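Local coordinates for protein beta-N-acetylhexosaminidase (Akkermansia muciniphila, PDB 6JEB) that hydrolyses terminal non-reducing N-acetylglucosamine and N-acetylgalactosamine residues from beta-N-acetylhexosaminides, including N-glycans and chitobiose, at residues K143-V147 with A148-E152. Residues are numbered along the deposited sequence; the frame is centred on the assembly and turned at random.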
# COMPACT_ATOMS: atom_id res chain seq x y z
N LYS A 143 -0.16 1.26 -27.66
CA LYS A 143 0.10 2.66 -27.33
C LYS A 143 0.23 2.90 -25.84
O LYS A 143 0.69 3.98 -25.45
CB LYS A 143 -0.95 3.59 -27.94
CG LYS A 143 -1.01 3.59 -29.46
CD LYS A 143 -1.94 4.72 -29.93
CE LYS A 143 -2.25 4.66 -31.38
NZ LYS A 143 -3.01 5.89 -31.75
N LEU A 144 -0.14 1.94 -24.99
CA LEU A 144 0.19 2.09 -23.58
C LEU A 144 1.70 2.19 -23.41
O LEU A 144 2.20 2.99 -22.61
CB LEU A 144 -0.37 0.93 -22.76
CG LEU A 144 -1.89 0.78 -22.79
CD1 LEU A 144 -2.30 -0.46 -22.00
CD2 LEU A 144 -2.57 2.02 -22.22
N LYS A 145 2.45 1.38 -24.18
CA LYS A 145 3.91 1.46 -24.15
C LYS A 145 4.41 2.68 -24.92
O LYS A 145 5.20 3.47 -24.40
CB LYS A 145 4.53 0.18 -24.71
CG LYS A 145 6.04 0.24 -24.91
CD LYS A 145 6.81 0.39 -23.60
CE LYS A 145 8.32 0.50 -23.85
NZ LYS A 145 9.12 0.56 -22.57
N SER A 146 3.96 2.85 -26.16
CA SER A 146 4.60 3.86 -27.01
C SER A 146 4.26 5.28 -26.58
O SER A 146 5.05 6.21 -26.82
CB SER A 146 4.23 3.65 -28.48
OG SER A 146 2.85 3.86 -28.67
N VAL A 147 3.09 5.48 -25.95
CA VAL A 147 2.64 6.81 -25.53
C VAL A 147 2.50 6.92 -24.02
O VAL A 147 3.16 7.75 -23.38
CB VAL A 147 1.32 7.19 -26.22
CG1 VAL A 147 0.86 8.56 -25.75
CG2 VAL A 147 1.48 7.17 -27.75
N ALA A 148 1.64 6.09 -23.42
CA ALA A 148 1.23 6.31 -22.03
C ALA A 148 2.35 6.07 -21.02
O ALA A 148 2.25 6.56 -19.89
CB ALA A 148 0.01 5.46 -21.70
N SER A 149 3.40 5.34 -21.38
CA SER A 149 4.47 5.02 -20.45
C SER A 149 5.58 6.07 -20.45
O SER A 149 6.59 5.89 -19.75
CB SER A 149 5.07 3.64 -20.74
OG SER A 149 5.94 3.68 -21.87
N ARG A 150 5.42 7.15 -21.21
CA ARG A 150 6.47 8.15 -21.42
C ARG A 150 5.91 9.54 -21.17
O ARG A 150 4.77 9.83 -21.53
CB ARG A 150 6.95 8.09 -22.87
CG ARG A 150 7.70 6.81 -23.17
CD ARG A 150 7.63 6.41 -24.64
NE ARG A 150 8.60 5.36 -24.93
CZ ARG A 150 8.71 4.75 -26.10
NH1 ARG A 150 7.88 5.07 -27.09
NH2 ARG A 150 9.64 3.82 -26.28
N ARG A 151 6.72 10.41 -20.56
CA ARG A 151 6.35 11.81 -20.44
C ARG A 151 7.56 12.69 -20.73
O ARG A 151 8.71 12.27 -20.61
CB ARG A 151 5.71 12.15 -19.09
CG ARG A 151 6.65 12.08 -17.90
CD ARG A 151 5.95 12.57 -16.62
NE ARG A 151 6.84 12.56 -15.47
CZ ARG A 151 6.87 11.59 -14.56
NH1 ARG A 151 6.06 10.54 -14.66
NH2 ARG A 151 7.72 11.68 -13.54
N GLU A 152 7.28 13.94 -21.11
CA GLU A 152 8.32 14.84 -21.61
C GLU A 152 9.24 15.33 -20.50
O GLU A 152 10.43 15.59 -20.76
CB GLU A 152 7.65 16.03 -22.31
CG GLU A 152 8.62 17.08 -22.82
CD GLU A 152 7.92 18.37 -23.20
OE1 GLU A 152 6.68 18.35 -23.36
OE2 GLU A 152 8.60 19.41 -23.30
O HOH W 1 8.45 2.98 -21.22
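Ala-148 N donates a hydrogen bond to Lys-143 O at 3.1 Å, closing an i to i+5 pi-type turn where a short surface helix of the family 20 catalytic domain gives way to strand 150-151. Lys-143 O also accepts from Val-147 N, so two successive amides share it. Ala-148 CB lies 4.3 Å from Leu-144 CD2, and both side chains pack on Trp-134. Next comes Ser-149, where a chi1 of 77° tucks OG back against its own backbone, and from there it donates to Lys-145 O at 2.6 Å, in the carbonyl plane and on a lone pair. A water donates to the same OG and accepts from Lys-145 NZ, tying the lysine's end back to the turn. Arg-150 opens strand 150-151; its N donates to Val-147 O at 3.2 Å, well above the carbonyl plane, while the side chain, stretched out as far as NE, doubles back over the carbonyls of Lys-145 and Ser-146. NE forms a salt bridge with Glu-162 on strand 161-162, the antiparallel partner of 150-151. Lys-145 O lies over one face of the guanidinium; near its edge, NH1 donates to Ser-146 O at 3.1 Å, with that oxygen 21° out of the guanidinium plane.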